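Local atomic coordinates of bile salt hydrolase/transferase (Clostridium perfringens, PDB entry 2BJF), a protein that hydrolyses the amide bond of glycine- and taurine-conjugated bile salts, releasing bile acid and amino acid, and also has bile acid transferase activity. Residues 172-175 against 181-184; 3-8 against 230-235. One frame throughout, in Å; residues are numbered along the deposited sequence.

Interaction 1: 172-175 against 181-184; sequences VLTN and WHVA
The backbone oxygen of N175 accepts a hydrogen bond from NE2 of H182, with 3.0 Å between N175 O and H182 NE2. Its geometry is bent: the N-H...O angle is 136°, and the oxygen stands 30° out of the imidazole plane. The donor is itself tilted from the carbonyl plane of N175, so neither flat group lies in the plane of the other. H182 reaches the loop because CG is set anti to its carbonyl carbon and beside its backbone N (chi1 -69°), which carries the ring off helix 179-186. Beside this bond, OG1 of T174 lies 3.9 Å from CE1 of H182, approaching the ring obliquely; the hydroxyl finds its hydrogen-bond partner at P225 O instead. F229 also stacks with the imidazole, and CE3 of W181 lies 3.8 Å above one face of the H182 ring, offset toward the rim of that ring, while H182 ND1 lies in plane at the edge of the indole.

This loop follows strand 172-173, outermost within this chain in one antiparallel sheet of an N-terminal nucleophile hydrolase, and it delivers N175 to the active site. While its carbonyl turns to the helix, CB of N175 leaves CA away from it; at the amide, OD1 accepts from C2 N and R228 NH2, and ND2 donates to N82 O. N175 belongs to the taurine pocket, and the nearest side-chain atoms of N175 and the nucleophile C2 are about 4 Å apart. On the helix, W181 stacks on W181 of a second subunit, placing this turn at a subunit interface.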
loop_
_atom_site.group_PDB
_atom_site.type_symbol
_atom_site.label_atom_id
_atom_site.label_comp_id
_atom_site.label_asym_id
_atom_site.label_seq_id
_atom_site.Cartn_x
_atom_site.Cartn_y
_atom_site.Cartn_z
ATOM N N VAL A 172 0.639 18.053 13.873
ATOM C CA VAL A 172 0.945 18.172 12.445
ATOM C C VAL A 172 -0.236 18.702 11.629
ATOM O O VAL A 172 -1.386 18.666 12.078
ATOM C CB VAL A 172 1.424 16.817 11.826
ATOM C CG1 VAL A 172 2.535 16.175 12.662
ATOM C CG2 VAL A 172 0.260 15.850 11.647
ATOM N N LEU A 173 0.066 19.189 10.428
ATOM C CA LEU A 173 -0.949 19.589 9.456
ATOM C C LEU A 173 -0.370 19.461 8.054
ATOM O O LEU A 173 0.823 19.669 7.855
ATOM C CB LEU A 173 -1.404 21.033 9.705
ATOM C CG LEU A 173 -2.635 21.545 8.943
ATOM C CD1 LEU A 173 -3.894 20.796 9.369
ATOM C CD2 LEU A 173 -2.813 23.043 9.135
ATOM N N THR A 174 -1.205 19.098 7.085
ATOM C CA THR A 174 -0.792 19.178 5.683
ATOM C C THR A 174 -1.779 20.027 4.882
ATOM O O THR A 174 -1.921 21.225 5.138
ATOM C CB THR A 174 -0.555 17.786 5.025
ATOM O OG1 THR A 174 -1.759 17.011 5.064
ATOM C CG2 THR A 174 0.574 17.031 5.728
ATOM N N ASN A 175 -2.457 19.405 3.924
ATOM C CA ASN A 175 -3.390 20.106 3.054
ATOM C C ASN A 175 -4.750 19.399 3.065
ATOM O O ASN A 175 -5.105 18.781 4.070
ATOM C CB ASN A 175 -2.790 20.236 1.649
ATOM C CG ASN A 175 -1.363 20.781 1.670
ATOM O OD1 ASN A 175 -0.397 20.034 1.502
ATOM N ND2 ASN A 175 -1.227 22.081 1.901
ATOM N N TRP A 181 -11.004 14.875 8.843
ATOM C CA TRP A 181 -10.828 13.750 7.921
ATOM C C TRP A 181 -9.490 13.050 8.163
ATOM O O TRP A 181 -9.432 11.821 8.236
ATOM C CB TRP A 181 -10.946 14.196 6.453
ATOM C CG TRP A 181 -10.939 13.041 5.486
ATOM C CD1 TRP A 181 -12.026 12.441 4.918
ATOM C CD2 TRP A 181 -9.789 12.336 4.992
ATOM N NE1 TRP A 181 -11.628 11.406 4.105
ATOM C CE2 TRP A 181 -10.260 11.323 4.128
ATOM C CE3 TRP A 181 -8.406 12.468 5.192
ATOM C CZ2 TRP A 181 -9.400 10.440 3.466
ATOM C CZ3 TRP A 181 -7.549 11.592 4.532
ATOM C CH2 TRP A 181 -8.050 10.591 3.680
ATOM N N HIS A 182 -8.423 13.839 8.285
ATOM C CA HIS A 182 -7.083 13.296 8.513
ATOM C C HIS A 182 -6.989 12.582 9.859
ATOM O O HIS A 182 -6.389 11.511 9.955
ATOM C CB HIS A 182 -6.025 14.398 8.424
ATOM C CG HIS A 182 -5.834 14.945 7.044
ATOM N ND1 HIS A 182 -5.114 14.283 6.072
ATOM C CD2 HIS A 182 -6.264 16.096 6.475
ATOM C CE1 HIS A 182 -5.110 15.002 4.964
ATOM N NE2 HIS A 182 -5.799 16.108 5.182
ATOM N N VAL A 183 -7.591 13.175 10.888
ATOM C CA VAL A 183 -7.602 12.581 12.227
ATOM C C VAL A 183 -8.287 11.208 12.212
ATOM O O VAL A 183 -7.802 10.261 12.837
ATOM C CB VAL A 183 -8.254 13.527 13.272
ATOM C CG1 VAL A 183 -8.384 12.845 14.629
ATOM C CG2 VAL A 183 -7.437 14.802 13.411
ATOM N N ALA A 184 -9.396 11.103 11.482
ATOM C CA ALA A 184 -10.090 9.827 11.316
ATOM C C ALA A 184 -9.264 8.838 10.488
ATOM O O ALA A 184 -9.302 7.630 10.739
ATOM C CB ALA A 184 -11.467 10.036 10.694
#

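Interaction 2: 3-8 against 230-235; sequences TGLALE and IRVAFL
V232 is the residue of 230-235 that meets T3 and L5 of strand 3-8, and the residues flanking it show how this short part of helix 225-243 divides its surface. At the start, I230 is directed at N185 and L186 of helix 179-186. R231 leaves in another direction, where NH1 donates to the carbonyls of P220 and D222 and NE to N258 OD1.

V232 then projects at the sheet, its CA 8.0 Å from the CA of L5. Its CG1 approaches the methyl of T3 from the helix side, with 3.8 Å between V232 CG1 and T3 CG2; V232 CG2 lies 4.0 Å from that same T3 CG2, so one methyl is met by both branches of the valine, tip to tip. In T3, CG2 stands anti to the backbone N, while OG1 sits beside that N (chi1 -52°) and makes a weak hydrogen bond to R228 NH1. The second touch is looser: L5 leaves its strand alongside the helix rather than straight at it, and its CD1 comes to 4.2 Å from V232 CG2. I255 of helix 249-257 and V172 of the neighbouring strand each touch both L5 and V232.

A233 turns from the strand toward L186. F234 and L235 continue the helix, with F234 N bonded to I230 O at 3.2 Å and L235 N to R231 O at 2.9 Å. F234 meets F200 of a third subunit edge-to-face. This is the helix-on-sheet packing of the layered N-terminal nucleophile hydrolase fold. Since the closest approaches are between methyl groups and the contact is wholly aliphatic, it rests on shape and dispersion, while polar links between the same strand and helix lie beside it, at R228 and from A6 O to R236 NE.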
loop_
_atom_site.group_PDB
_atom_site.type_symbol
_atom_site.label_atom_id
_atom_site.label_comp_id
_atom_site.label_asym_id
_atom_site.label_seq_id
_atom_site.Cartn_x
_atom_site.Cartn_y
_atom_site.Cartn_z
ATOM N N THR A 3 3.684 20.892 4.866
ATOM C CA THR A 3 3.571 20.127 6.101
ATOM C C THR A 3 3.966 21.002 7.283
ATOM O O THR A 3 5.074 21.537 7.323
ATOM C CB THR A 3 4.442 18.848 6.076
ATOM O OG1 THR A 3 4.152 18.088 4.896
ATOM C CG2 THR A 3 4.174 17.989 7.305
ATOM N N GLY A 4 3.044 21.148 8.232
ATOM C CA GLY A 4 3.298 21.875 9.472
ATOM C C GLY A 4 3.640 20.914 10.594
ATOM O O GLY A 4 3.129 19.792 10.637
ATOM N N LEU A 5 4.507 21.357 11.502
ATOM C CA LEU A 5 4.990 20.514 12.595
ATOM C C LEU A 5 5.238 21.318 13.866
ATOM O O LEU A 5 5.838 22.395 13.824
ATOM C CB LEU A 5 6.277 19.782 12.180
ATOM C CG LEU A 5 7.020 18.913 13.205
ATOM C CD1 LEU A 5 6.174 17.732 13.672
ATOM C CD2 LEU A 5 8.350 18.428 12.641
ATOM N N ALA A 6 4.766 20.783 14.990
ATOM C CA ALA A 6 5.088 21.317 16.312
ATOM C C ALA A 6 5.796 20.239 17.125
ATOM O O ALA A 6 5.345 19.094 17.175
ATOM C CB ALA A 6 3.829 21.791 17.023
ATOM N N LEU A 7 6.906 20.610 17.759
ATOM C CA LEU A 7 7.754 19.645 18.454
ATOM C C LEU A 7 8.431 20.281 19.666
ATOM O O LEU A 7 9.018 21.359 19.558
ATOM C CB LEU A 7 8.806 19.100 17.479
ATOM C CG LEU A 7 9.553 17.792 17.748
ATOM C CD1 LEU A 7 8.616 16.588 17.718
ATOM C CD2 LEU A 7 10.659 17.628 16.719
ATOM N N GLU A 8 8.335 19.615 20.817
ATOM C CA GLU A 8 8.996 20.079 22.039
ATOM C C GLU A 8 10.376 19.442 22.186
ATOM O O GLU A 8 10.528 18.226 22.039
ATOM C CB GLU A 8 8.142 19.788 23.279
ATOM C CG GLU A 8 8.707 20.389 24.570
ATOM C CD GLU A 8 7.941 19.986 25.822
ATOM O OE1 GLU A 8 6.958 19.222 25.722
ATOM O OE2 GLU A 8 8.330 20.445 26.917
ATOM N N ILE A 230 -0.051 11.202 7.396
ATOM C CA ILE A 230 0.177 9.935 8.092
ATOM C C ILE A 230 1.646 9.780 8.484
ATOM O O ILE A 230 1.952 9.485 9.640
ATOM C CB ILE A 230 -0.303 8.712 7.255
ATOM C CG1 ILE A 230 -1.806 8.812 6.934
ATOM C CG2 ILE A 230 0.044 7.389 7.956
ATOM C CD1 ILE A 230 -2.735 8.922 8.148
ATOM N N ARG A 231 2.547 10.007 7.530
ATOM C CA ARG A 231 3.978 9.838 7.781
ATOM C C ARG A 231 4.500 10.758 8.884
ATOM O O ARG A 231 5.132 10.288 9.828
ATOM C CB ARG A 231 4.799 10.002 6.497
ATOM C CG ARG A 231 4.590 8.877 5.490
ATOM C CD ARG A 231 5.865 8.558 4.701
ATOM N NE ARG A 231 6.385 9.698 3.940
ATOM C CZ ARG A 231 5.904 10.119 2.771
ATOM N NH1 ARG A 231 4.863 9.517 2.204
ATOM N NH2 ARG A 231 6.465 11.158 2.166
ATOM N N VAL A 232 4.210 12.055 8.782
ATOM C CA VAL A 232 4.697 13.018 9.776
ATOM C C VAL A 232 4.095 12.760 11.167
ATOM O O VAL A 232 4.782 12.901 12.178
ATOM C CB VAL A 232 4.537 14.499 9.301
ATOM C CG1 VAL A 232 3.074 14.913 9.192
ATOM C CG2 VAL A 232 5.308 15.450 10.203
ATOM N N ALA A 233 2.828 12.352 11.209
ATOM C CA ALA A 233 2.161 12.056 12.479
ATOM C C ALA A 233 2.854 10.922 13.235
ATOM O O ALA A 233 3.104 11.032 14.438
ATOM C CB ALA A 233 0.695 11.728 12.249
ATOM N N PHE A 234 3.176 9.844 12.524
ATOM C CA PHE A 234 3.802 8.681 13.148
ATOM C C PHE A 234 5.303 8.844 13.402
ATOM O O PHE A 234 5.808 8.357 14.411
ATOM C CB PHE A 234 3.490 7.402 12.362
ATOM C CG PHE A 234 2.096 6.886 12.590
ATOM C CD1 PHE A 234 1.810 6.071 13.684
ATOM C CD2 PHE A 234 1.062 7.230 11.724
ATOM C CE1 PHE A 234 0.513 5.596 13.908
ATOM C CE2 PHE A 234 -0.238 6.762 11.936
ATOM C CZ PHE A 234 -0.512 5.944 13.032
ATOM N N LEU A 235 6.008 9.536 12.504
ATOM C CA LEU A 235 7.427 9.841 12.723
ATOM C C LEU A 235 7.617 10.713 13.963
ATOM O O LEU A 235 8.549 10.503 14.741
ATOM C CB LEU A 235 8.051 10.528 11.503
ATOM C CG LEU A 235 8.227 9.734 10.207
ATOM C CD1 LEU A 235 8.829 10.638 9.159
ATOM C CD2 LEU A 235 9.087 8.497 10.393
#

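Interactions 1 and 2 have centres 10 Å apart and share one antiparallel sheet, in which strands 172-173 and 3-8 are neighbours. Along the chain, 3-8 comes first, then both segments of interaction 1 within a short span, and 230-235 last. The two contacts join directly: L173 O and G4 N, 2.7 Å apart, form a probable backbone hydrogen bond, and V172 CB packs 3.6 Å from V232 CG1. Helix 225-243 thus lies against both strands. The paired strands bring N175, which follows 172-173, close to C2, which precedes 3-8, uniting the nucleophile and a taurine-pocket residue.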